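Local coordinates for protein HpuA (Kingella denitrificans ATCC 33394, PDB 5EC6) that serves as an outer-membrane lipoprotein receptor that binds haemoglobin, probably as a step in acquiring haem iron, at residues 119-124 against 135-140; 160-165 against 169-174; 177-182 against 223-228; 235-240 against 298-303; 248-253 against 257-262. All coordinates share one frame; numbering follows the deposited sequence. Where two conformers were deposited one is given.

Contact 1 of 5, residues 119-124 against 135-140; sequences CCTNQT and SMQFGA
Cys-119 and Gln-137 are joined by polar bonds that run between the backbone of one and the carboxamide of the other. Gln-137 NE2 donates to Cys-119 O over 3.2 Å, almost straight at 170°, on a carbonyl lone pair, and the acceptor lies close to the plane of the amide. At the other end of the same amide, OE1 takes a weak bond from Cys-119 N at 3.0 Å and a better placed one from the N-H of its own neighbour Phe-138, again on a lone pair. Cys-119 N also donates to Phe-138 O at 3.0 Å, so this N-H is shared between two acceptors. A bend at chi2 (-68°) folds the glutamine back to reach the loop.

Van der Waals contacts complete it. Cys-119 SG lies 3.8 Å from Phe-138 CE1, an oblique sulfur-aromatic contact, while the Thr-121 methyl CG2 rests against the polar amide end, 3.8 Å from Gln-137 NE2. Leu-131 touches the cysteine too, and Ile-180 and Leu-182 the phenylalanine.

A carboxamide suits this place because it donates and accepts at once. Together with the backbone bond to Phe-138 O, Gln-137 extends the link between strands 115-118 and 136-142 into the loop.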
# COMPACT_ATOMS: atom_id res chain seq x y z
N CYS A 119 0.05 -1.86 -6.94
CA CYS A 119 0.42 -3.25 -6.53
C CYS A 119 -0.38 -4.33 -7.28
O CYS A 119 -1.59 -4.17 -7.51
CB CYS A 119 0.11 -3.50 -5.08
SG CYS A 119 1.13 -4.84 -4.30
N CYS A 120 0.29 -5.44 -7.62
CA CYS A 120 -0.43 -6.61 -8.12
C CYS A 120 -1.04 -7.38 -6.96
O CYS A 120 -0.44 -8.31 -6.41
CB CYS A 120 0.49 -7.54 -8.92
SG CYS A 120 1.95 -8.17 -8.04
N THR A 121 -2.25 -6.99 -6.57
CA THR A 121 -2.80 -7.55 -5.37
C THR A 121 -3.51 -8.88 -5.70
O THR A 121 -3.67 -9.70 -4.80
CB THR A 121 -3.67 -6.51 -4.58
OG1 THR A 121 -4.84 -6.19 -5.35
CG2 THR A 121 -2.84 -5.25 -4.26
N ASN A 122 -3.91 -9.10 -6.95
CA ASN A 122 -5.11 -9.90 -7.25
C ASN A 122 -4.89 -11.38 -7.50
O ASN A 122 -5.86 -12.11 -7.75
CB ASN A 122 -5.84 -9.37 -8.46
CG ASN A 122 -6.68 -8.16 -8.14
OD1 ASN A 122 -6.46 -7.48 -7.14
ND2 ASN A 122 -7.64 -7.87 -9.01
N GLN A 123 -3.66 -11.85 -7.49
CA GLN A 123 -3.46 -13.17 -8.03
C GLN A 123 -2.99 -14.19 -6.99
O GLN A 123 -2.18 -13.91 -6.09
CB GLN A 123 -2.57 -13.12 -9.26
N THR A 124 -3.57 -15.38 -7.13
CA THR A 124 -3.42 -16.45 -6.16
C THR A 124 -2.18 -17.27 -6.50
O THR A 124 -1.66 -17.19 -7.62
CB THR A 124 -4.67 -17.37 -6.16
OG1 THR A 124 -5.53 -17.03 -7.26
CG2 THR A 124 -5.45 -17.21 -4.87
N SER A 135 -7.11 -3.98 1.91
CA SER A 135 -7.72 -2.74 2.38
C SER A 135 -6.95 -1.45 2.00
O SER A 135 -7.25 -0.36 2.49
CB SER A 135 -7.86 -2.73 3.90
OG SER A 135 -8.70 -3.80 4.33
N MET A 136 -6.04 -1.58 1.07
CA MET A 136 -5.22 -0.45 0.61
C MET A 136 -4.65 -0.77 -0.75
O MET A 136 -4.63 -1.94 -1.18
CB MET A 136 -4.11 -0.10 1.64
CG MET A 136 -3.17 -1.22 1.83
SD MET A 136 -1.65 -0.68 2.67
CE MET A 136 -0.95 0.33 1.42
N GLN A 137 -4.08 0.26 -1.39
CA GLN A 137 -3.28 0.14 -2.58
C GLN A 137 -2.12 1.11 -2.45
O GLN A 137 -2.20 2.08 -1.69
CB GLN A 137 -4.08 0.53 -3.84
CG GLN A 137 -4.51 -0.62 -4.73
CD GLN A 137 -3.40 -1.36 -5.44
OE1 GLN A 137 -2.25 -1.22 -5.14
NE2 GLN A 137 -3.78 -2.22 -6.35
N PHE A 138 -1.05 0.82 -3.18
CA PHE A 138 0.04 1.79 -3.33
C PHE A 138 0.57 1.72 -4.73
O PHE A 138 0.39 0.71 -5.42
CB PHE A 138 1.13 1.63 -2.24
CG PHE A 138 2.02 0.42 -2.40
CD1 PHE A 138 1.57 -0.86 -2.04
CD2 PHE A 138 3.30 0.55 -2.89
CE1 PHE A 138 2.39 -1.96 -2.15
CE2 PHE A 138 4.10 -0.57 -3.07
CZ PHE A 138 3.66 -1.81 -2.69
N GLY A 139 1.22 2.80 -5.15
CA GLY A 139 1.67 2.90 -6.52
C GLY A 139 2.16 4.27 -6.83
O GLY A 139 2.67 5.01 -5.96
N ALA A 140 2.11 4.61 -8.13
CA ALA A 140 2.61 5.90 -8.62
C ALA A 140 1.88 6.28 -9.86
O ALA A 140 1.52 5.41 -10.68
CB ALA A 140 4.09 5.83 -8.92

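Contact 2 of 5, residues 160-165 against 169-174; sequences DTLQGV and GRPTGK
Gln-163 reaches Thr-172 and Lys-174 because its CG stands between the backbone N and the carbonyl carbon (chi1 60°) and the chain then runs out straight (chi2 178°). NE2 thus arrives between two carbonyls, donating to Thr-172 O at 2.9 Å and to Lys-174 O at 3.1 Å. Both acceptors lie near the amide plane, but the two bonds differ: the first lies in the plane of the Thr-172 carbonyl, whereas the second meets the Lys-174 carbonyl from above. The backbone of Gln-163 adds a third link, its O accepting from Thr-172 N at 3.0 Å.

Residues 162 to 165 form a type II beta turn, and Gly-164, with its positive phi, is a natural choice for the third position. It is also the N-cap of the short helix 165-168, and Thr-172 OG1 lies only 3.3 Å from its CA, where a side chain would collide. After the helix the chain leaves through Gly-169, again with positive phi, whose N bonds to Val-165 O at 2.9 Å.

Pro-171 supplies the apolar surface, its CG meeting Leu-162 CD1 at 3.9 Å and its CD meeting Val-165 CG2 at the same distance. Thr-172 OG1 itself bonds to Ala-309 O, and the Lys-174 ammonium makes a salt bridge to Asp-315 and a hydrogen bond to Ser-317 O.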
# COMPACT_ATOMS: atom_id res chain seq x y z
N ASP A 160 -10.03 2.79 17.63
CA ASP A 160 -10.66 2.06 18.73
C ASP A 160 -10.51 0.53 18.71
O ASP A 160 -10.82 -0.14 19.70
CB ASP A 160 -12.12 2.53 18.93
CG ASP A 160 -13.01 2.27 17.77
OD1 ASP A 160 -12.61 1.59 16.79
OD2 ASP A 160 -14.15 2.82 17.86
N THR A 161 -9.95 -0.03 17.63
CA THR A 161 -9.69 -1.41 17.58
C THR A 161 -8.25 -1.74 17.22
O THR A 161 -7.98 -2.86 16.83
CB THR A 161 -10.64 -2.08 16.59
OG1 THR A 161 -10.53 -1.44 15.32
CG2 THR A 161 -12.11 -1.92 17.09
N LEU A 162 -7.36 -0.79 17.46
CA LEU A 162 -5.88 -1.07 17.35
C LEU A 162 -5.48 -2.08 18.40
O LEU A 162 -6.21 -2.30 19.41
CB LEU A 162 -5.10 0.22 17.51
CG LEU A 162 -5.10 1.24 16.33
CD1 LEU A 162 -4.52 2.55 16.75
CD2 LEU A 162 -4.44 0.64 15.07
N GLN A 163 -4.38 -2.78 18.16
CA GLN A 163 -3.96 -3.84 19.06
C GLN A 163 -3.81 -3.36 20.50
O GLN A 163 -3.23 -2.31 20.76
CB GLN A 163 -2.68 -4.54 18.61
CG GLN A 163 -1.45 -3.65 18.49
CD GLN A 163 -0.29 -4.49 18.07
OE1 GLN A 163 -0.23 -4.92 16.93
NE2 GLN A 163 0.58 -4.86 19.02
N GLY A 164 -4.35 -4.19 21.41
CA GLY A 164 -4.22 -3.89 22.86
C GLY A 164 -5.38 -3.06 23.39
O GLY A 164 -5.57 -2.98 24.61
N VAL A 165 -6.15 -2.39 22.53
CA VAL A 165 -7.17 -1.46 23.04
C VAL A 165 -8.23 -2.29 23.79
O VAL A 165 -8.76 -1.86 24.84
CB VAL A 165 -7.80 -0.61 21.94
CG1 VAL A 165 -8.97 0.22 22.46
CG2 VAL A 165 -6.74 0.31 21.30
N GLY A 169 -7.30 -0.40 26.83
CA GLY A 169 -7.90 0.87 26.55
C GLY A 169 -7.08 1.80 25.68
O GLY A 169 -7.53 2.89 25.34
N ARG A 170 -5.89 1.32 25.31
CA ARG A 170 -4.99 2.05 24.42
C ARG A 170 -4.20 1.01 23.66
O ARG A 170 -4.13 -0.14 24.09
CB ARG A 170 -4.01 2.90 25.22
CG ARG A 170 -3.00 2.10 26.04
CD ARG A 170 -2.07 2.96 26.88
NE ARG A 170 -1.04 2.11 27.48
CZ ARG A 170 -1.24 1.31 28.52
NH1 ARG A 170 -2.40 1.31 29.16
NH2 ARG A 170 -0.27 0.54 28.96
N PRO A 171 -3.51 1.45 22.58
CA PRO A 171 -2.69 0.49 21.86
C PRO A 171 -1.48 0.07 22.69
O PRO A 171 -0.84 0.93 23.35
CB PRO A 171 -2.28 1.24 20.60
CG PRO A 171 -3.31 2.31 20.43
CD PRO A 171 -3.68 2.70 21.84
N THR A 172 -1.16 -1.20 22.60
CA THR A 172 -0.00 -1.79 23.31
C THR A 172 0.74 -2.82 22.46
O THR A 172 0.19 -3.38 21.50
CB THR A 172 -0.42 -2.48 24.63
OG1 THR A 172 -1.25 -3.63 24.36
CG2 THR A 172 -1.19 -1.50 25.54
N GLY A 173 1.97 -3.11 22.82
CA GLY A 173 2.70 -4.20 22.22
C GLY A 173 3.38 -3.81 20.92
O GLY A 173 3.72 -2.69 20.72
N LYS A 174 3.59 -4.81 20.08
CA LYS A 174 4.39 -4.64 18.88
C LYS A 174 3.72 -5.38 17.72
O LYS A 174 3.01 -6.36 17.92
CB LYS A 174 5.83 -5.12 19.07
CG LYS A 174 6.67 -4.14 19.88
CD LYS A 174 8.08 -4.65 20.18
CE LYS A 174 8.96 -4.72 18.93
NZ LYS A 174 10.39 -5.08 19.21

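Contact 3 of 5, residues 177-182 against 223-228; sequences YEVIGL and GTIVGN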
# COMPACT_ATOMS: atom_id res chain seq x y z
N TYR A 177 5.47 -5.92 10.05
CA TYR A 177 4.84 -5.85 8.73
C TYR A 177 5.89 -6.23 7.66
O TYR A 177 7.07 -5.90 7.78
CB TYR A 177 4.30 -4.44 8.45
CG TYR A 177 3.21 -4.00 9.40
CD1 TYR A 177 3.53 -3.48 10.67
CD2 TYR A 177 1.87 -4.09 9.05
CE1 TYR A 177 2.55 -3.14 11.57
CE2 TYR A 177 0.88 -3.71 9.91
CZ TYR A 177 1.20 -3.25 11.19
OH TYR A 177 0.21 -2.86 12.07
N GLU A 178 5.41 -6.90 6.63
CA GLU A 178 6.21 -7.37 5.51
C GLU A 178 5.77 -6.47 4.37
O GLU A 178 4.60 -6.50 4.00
CB GLU A 178 5.88 -8.84 5.24
CG GLU A 178 6.71 -9.51 4.14
CD GLU A 178 6.66 -11.03 4.24
OE1 GLU A 178 6.52 -11.60 5.38
OE2 GLU A 178 6.72 -11.70 3.16
N VAL A 179 6.70 -5.68 3.81
CA VAL A 179 6.33 -4.56 2.96
C VAL A 179 7.12 -4.58 1.63
O VAL A 179 8.21 -5.19 1.54
CB VAL A 179 6.49 -3.16 3.63
CG1 VAL A 179 5.76 -3.12 4.97
CG2 VAL A 179 7.92 -2.74 3.82
N ILE A 180 6.62 -3.81 0.70
CA ILE A 180 7.34 -3.52 -0.55
C ILE A 180 7.39 -2.02 -0.75
O ILE A 180 6.41 -1.32 -0.51
CB ILE A 180 6.62 -4.17 -1.74
CG1 ILE A 180 6.60 -5.71 -1.61
CG2 ILE A 180 7.27 -3.76 -3.06
CD1 ILE A 180 5.49 -6.32 -2.41
N GLY A 181 8.56 -1.54 -1.17
CA GLY A 181 8.78 -0.16 -1.58
C GLY A 181 8.81 -0.02 -3.08
O GLY A 181 9.24 -0.97 -3.78
N LEU A 182 8.34 1.13 -3.53
CA LEU A 182 8.22 1.44 -4.95
C LEU A 182 8.80 2.83 -5.20
O LEU A 182 8.47 3.81 -4.53
CB LEU A 182 6.76 1.40 -5.38
CG LEU A 182 6.46 2.04 -6.75
CD1 LEU A 182 6.88 1.00 -7.74
CD2 LEU A 182 4.98 2.40 -6.92
N GLY A 223 12.70 -0.06 10.74
CA GLY A 223 12.92 -1.07 9.74
C GLY A 223 13.55 -0.50 8.48
O GLY A 223 13.85 0.67 8.41
N THR A 224 13.78 -1.37 7.49
CA THR A 224 14.51 -1.04 6.29
C THR A 224 13.81 -1.59 5.07
O THR A 224 13.49 -2.79 5.02
CB THR A 224 15.95 -1.60 6.36
OG1 THR A 224 16.64 -0.98 7.45
CG2 THR A 224 16.71 -1.32 5.06
N ILE A 225 13.64 -0.72 4.09
CA ILE A 225 13.18 -1.13 2.78
C ILE A 225 14.46 -1.44 1.94
O ILE A 225 15.26 -0.54 1.68
CB ILE A 225 12.34 -0.06 2.13
CG1 ILE A 225 11.05 0.15 2.94
CG2 ILE A 225 11.93 -0.49 0.70
CD1 ILE A 225 10.25 1.33 2.51
N VAL A 226 14.59 -2.71 1.58
CA VAL A 226 15.85 -3.24 1.00
C VAL A 226 15.96 -2.94 -0.51
O VAL A 226 15.11 -3.33 -1.28
CB VAL A 226 15.91 -4.75 1.26
CG1 VAL A 226 17.20 -5.35 0.68
CG2 VAL A 226 15.87 -4.99 2.74
N GLY A 227 17.05 -2.29 -0.89
CA GLY A 227 17.32 -1.91 -2.24
C GLY A 227 18.02 -2.98 -3.08
O GLY A 227 18.28 -4.09 -2.61
N ASN A 228 18.26 -2.57 -4.33
CA ASN A 228 18.92 -3.43 -5.33
C ASN A 228 19.32 -2.53 -6.49
O ASN A 228 19.22 -1.31 -6.41
CB ASN A 228 17.98 -4.54 -5.76
CG ASN A 228 16.63 -4.01 -6.22
OD1 ASN A 228 16.57 -3.31 -7.21
ND2 ASN A 228 15.54 -4.27 -5.43
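Gly-181 and Ile-225 mark the nearest approach of the two backbones, with their CA atoms 6.3 Å apart, and no hydrogen bond joins segments 177-182 and 223-228, which meet through side chains rather than as paired strands.

Ile-225 carries the contact. Its CB points toward the other strand, and the two branches divide the work. CG2, set anti to the backbone N, is pushed against the main chain of Gly-181, 3.9 Å from its CA and 4.0 Å from its N. CG1, on the other branch, comes to 4.4 Å from Val-179 CG2, a looser touch between two branched aliphatic groups. Glycine suits position 181 because a CB there would point at Ile-225 and run into that same CG2 methyl; its absence lets the isoleucine close down on the backbone itself. Val-179, two residues earlier and on the same side of the strand, offers a beta-branched side chain that favours extended geometry and presents only hydrocarbon. All three residues are buried, and the contact between them is wholly apolar.

Strand 208-215 pairs with both 174-185 and 220-225, so the contact joins strands one removed from each other. Val-179 also touches Ser-210 and Leu-212 of that intervening strand, while Ile-225 meets Ser-192 and Phe-300, the latter on strand 298-308. This is consistent with inward-facing residues of a beta barrel.

Contact 4 of 5, residues 235-240 against 298-303; sequences IEMRDV and ASFGGT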
# COMPACT_ATOMS: atom_id res chain seq x y z
N ILE A 235 16.18 2.11 2.00
CA ILE A 235 15.64 3.23 2.78
C ILE A 235 15.53 2.77 4.22
O ILE A 235 14.78 1.82 4.53
CB ILE A 235 14.24 3.68 2.27
CG1 ILE A 235 14.31 4.19 0.84
CG2 ILE A 235 13.66 4.73 3.20
CD1 ILE A 235 12.94 4.41 0.18
N GLU A 236 16.33 3.35 5.09
CA GLU A 236 16.34 2.99 6.49
C GLU A 236 15.51 3.97 7.31
O GLU A 236 15.75 5.16 7.29
CB GLU A 236 17.77 2.95 7.04
CG GLU A 236 17.83 2.51 8.49
CD GLU A 236 19.21 2.18 9.02
OE1 GLU A 236 20.19 2.39 8.28
OE2 GLU A 236 19.28 1.64 10.15
N MET A 237 14.53 3.46 8.05
CA MET A 237 13.75 4.34 8.96
C MET A 237 14.66 4.79 10.06
O MET A 237 15.41 3.97 10.60
CB MET A 237 12.56 3.58 9.53
CG MET A 237 11.60 3.10 8.44
SD MET A 237 10.79 4.45 7.59
CE MET A 237 9.95 3.56 6.27
N ARG A 238 14.66 6.09 10.36
CA ARG A 238 15.54 6.67 11.36
C ARG A 238 14.84 7.09 12.66
O ARG A 238 15.27 6.71 13.75
CB ARG A 238 16.34 7.83 10.79
CG ARG A 238 17.36 7.38 9.72
CD ARG A 238 18.45 6.52 10.29
NE ARG A 238 19.48 6.24 9.31
CZ ARG A 238 20.63 5.60 9.57
NH1 ARG A 238 20.92 5.19 10.79
NH2 ARG A 238 21.51 5.41 8.58
N ASP A 239 13.88 7.99 12.59
CA ASP A 239 13.14 8.36 13.79
C ASP A 239 11.72 8.66 13.34
O ASP A 239 11.45 9.70 12.74
CB ASP A 239 13.70 9.61 14.45
CG ASP A 239 13.07 9.84 15.83
OD1 ASP A 239 12.39 8.94 16.32
OD2 ASP A 239 13.33 10.88 16.44
N VAL A 240 10.87 7.67 13.57
CA VAL A 240 9.50 7.74 13.12
C VAL A 240 8.57 7.52 14.31
O VAL A 240 8.62 6.49 14.95
CB VAL A 240 9.26 6.70 12.01
CG1 VAL A 240 7.80 6.73 11.55
CG2 VAL A 240 10.17 6.96 10.81
N ALA A 298 9.49 7.57 -2.68
CA ALA A 298 8.96 6.18 -2.65
C ALA A 298 7.56 6.17 -2.06
O ALA A 298 7.23 6.98 -1.19
CB ALA A 298 9.83 5.28 -1.81
N SER A 299 6.77 5.21 -2.50
CA SER A 299 5.63 4.72 -1.71
C SER A 299 5.89 3.31 -1.24
O SER A 299 6.77 2.62 -1.72
CB SER A 299 4.33 4.83 -2.51
OG SER A 299 4.41 4.05 -3.70
N PHE A 300 5.12 2.86 -0.25
CA PHE A 300 5.27 1.51 0.25
C PHE A 300 3.95 1.01 0.81
O PHE A 300 3.08 1.81 1.19
CB PHE A 300 6.40 1.39 1.29
CG PHE A 300 6.18 2.19 2.55
CD1 PHE A 300 6.64 3.50 2.66
CD2 PHE A 300 5.58 1.60 3.66
CE1 PHE A 300 6.42 4.22 3.80
CE2 PHE A 300 5.35 2.34 4.82
CZ PHE A 300 5.78 3.63 4.88
N GLY A 301 3.81 -0.32 0.85
CA GLY A 301 2.66 -0.94 1.46
C GLY A 301 2.99 -2.36 1.84
O GLY A 301 3.94 -2.99 1.31
N GLY A 302 2.20 -2.89 2.76
CA GLY A 302 2.39 -4.28 3.14
C GLY A 302 1.43 -4.75 4.20
O GLY A 302 0.48 -4.05 4.55
N THR A 303 1.69 -5.97 4.66
CA THR A 303 0.76 -6.71 5.49
C THR A 303 1.41 -7.06 6.82
O THR A 303 2.62 -7.27 6.92
CB THR A 303 0.30 -8.03 4.76
OG1 THR A 303 1.43 -8.84 4.43
CG2 THR A 303 -0.52 -7.68 3.54
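Ile-235 and Ala-298 have the nearest CA atoms across the contact, yet these are 9.1 Å apart: segments 235-240 and 298-303 share no backbone hydrogen bond and meet only through side chains that span the gap.

Two apolar pairs do so. Ile-235 points toward the other strand, and its CD1, at the end of an extended chain (chi2 170°), reaches Ala-298 CB at 3.8 Å. A long side chain against a short one fits here, the isoleucine supplying the length that alanine lacks. Met-237 starts off at an angle to the partner strand, but a turn at chi2 (-66°) brings CE to 4.4 Å from Phe-300 CE1. The methyl approaches the ring obliquely and rather loosely. All four residues are buried; a flexible thioether and a small methyl suit spots between unpaired strands, and Phe-300 fills the space with its ring. Beyond them the chain turns a corner at Asp-239, where Arg-238 and Asp-239 both face Thr-250 in a classic beta bulge.

Around the contact, Leu-212 of strand 208-215 lies against both Met-237 and Phe-300, and Arg-183 of strand 174-185 touches both Ile-235 and Ala-298. Strand 235-243 is itself held between strands 220-225 and 246-253.

Contact 5 of 5, residues 248-253 against 257-262; sequences SGTASS and TGQVSG
The carboxamide of Gln-259, the one flat side-chain group here, has the methyl CG2 of Thr-250 beside it, 4.0 Å from NE2 and slanting in from one side rather than lying squarely over a face or in line with an edge. This is one of two positions of the glutamine, so the touch is not a fixed one. The two side chains run alongside and point the same way; Gln-259 CG is anti to the carbonyl carbon (chi1 -58°) and a bend at chi2 (-55°) turns the amide toward Thr-250. The Thr-257 side chain lies across that of Thr-250, their CG2 methyls 4.0 Å apart. Ser-248, Ser-252 and Ser-261 share this side, whose short hydroxylic and amide groups suit a surface reached by water.

On the other face Ala-251 CB packs tightly on Val-260 CG2 at 3.5 Å, a small residue making room for a branched one. Ile-235 touches this alanine and Met-237 this valine, both buried apolar neighbours.

Strands 246-253 and 256-265 form an antiparallel beta hairpin. Gly-249 with Val-260, and Ala-251 with Gly-258, are the hydrogen-bonded pairs, each joined by two bonds; the shortest runs from Val-260 N to Gly-249 O at 2.7 Å. Thr-250 with Gln-259 is a non-hydrogen-bonded pair between them. Gly-249 takes backbone angles that a side chain would hardly tolerate. At the edge toward strand 235-243, Ser-252 OG accepts from Arg-238 NE.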
# COMPACT_ATOMS: atom_id res chain seq x y z
N SER A 248 4.89 9.55 11.28
CA SER A 248 5.68 10.47 10.48
C SER A 248 7.06 10.60 11.14
O SER A 248 7.23 10.37 12.33
CB SER A 248 5.03 11.85 10.42
OG SER A 248 5.03 12.38 11.71
N GLY A 249 8.01 10.94 10.31
CA GLY A 249 9.38 11.19 10.79
C GLY A 249 10.38 11.13 9.66
O GLY A 249 10.10 11.57 8.54
N THR A 250 11.59 10.64 9.98
CA THR A 250 12.70 10.68 9.05
C THR A 250 13.21 9.28 8.69
O THR A 250 13.10 8.33 9.47
CB THR A 250 13.89 11.48 9.60
OG1 THR A 250 14.24 10.96 10.86
CG2 THR A 250 13.52 12.94 9.69
N ALA A 251 13.74 9.19 7.47
CA ALA A 251 14.43 8.02 6.97
C ALA A 251 15.63 8.48 6.17
O ALA A 251 15.73 9.67 5.85
CB ALA A 251 13.50 7.16 6.09
N SER A 252 16.56 7.56 5.89
CA SER A 252 17.76 7.88 5.11
C SER A 252 17.89 6.95 3.96
O SER A 252 17.51 5.75 4.03
CB SER A 252 19.02 7.82 5.98
OG SER A 252 19.18 6.55 6.54
N SER A 253 18.51 7.45 2.90
CA SER A 253 18.86 6.61 1.78
C SER A 253 20.04 7.23 1.07
O SER A 253 19.97 8.37 0.65
CB SER A 253 17.67 6.51 0.84
OG SER A 253 17.91 5.56 -0.20
N THR A 257 18.26 12.52 3.56
CA THR A 257 17.20 12.38 4.56
C THR A 257 15.87 12.58 3.86
O THR A 257 15.69 13.57 3.13
CB THR A 257 17.34 13.41 5.68
OG1 THR A 257 18.58 13.15 6.36
CG2 THR A 257 16.21 13.33 6.73
N GLY A 258 14.94 11.67 4.12
CA GLY A 258 13.57 11.82 3.59
C GLY A 258 12.56 11.89 4.70
O GLY A 258 12.76 11.39 5.79
N GLN A 259 11.44 12.55 4.40
CA GLN A 259 10.34 12.64 5.31
C GLN A 259 9.37 11.47 5.09
O GLN A 259 8.91 11.26 3.98
CB GLN A 259 9.64 13.99 5.08
CG GLN A 259 10.56 15.20 5.25
CD GLN A 259 11.25 15.22 6.61
OE1 GLN A 259 10.60 15.09 7.63
NE2 GLN A 259 12.58 15.30 6.63
N VAL A 260 9.12 10.72 6.15
CA VAL A 260 8.22 9.56 6.14
C VAL A 260 6.83 10.07 6.59
O VAL A 260 6.71 10.83 7.57
CB VAL A 260 8.69 8.49 7.09
CG1 VAL A 260 7.70 7.33 7.13
CG2 VAL A 260 10.13 8.04 6.73
N SER A 261 5.79 9.69 5.83
CA SER A 261 4.42 9.96 6.21
C SER A 261 3.61 8.74 5.86
O SER A 261 3.65 8.29 4.73
CB SER A 261 3.88 11.15 5.43
OG SER A 261 2.61 11.48 5.94
N GLY A 262 2.88 8.21 6.82
CA GLY A 262 2.08 7.04 6.53
C GLY A 262 1.10 6.68 7.61
O GLY A 262 0.86 7.46 8.51

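In the fold
Contacts 3 and 4 are the buried ones, wholly apolar, with no hydrogen bond between the two segments of either contact. Their centres lie about 7 Å apart, and they share neighbouring strands: 174-185 pairs with 298-308, and 220-225 with 235-243. Contact 5, nested in the loop closed by contact 4, continues this series through strand 246-253; here regular backbone pairing does the holding, with one face apolar and the other polar. Contact 1 touches contacts 3 and 4 through Phe-138 and the residues after it, although its own link is mainly a side-chain amide gripping a loop. Contact 2 lies farthest out, its centre about 22 Å from that of the chain; turns, glycines and bonds to carbonyls outweigh a small apolar patch.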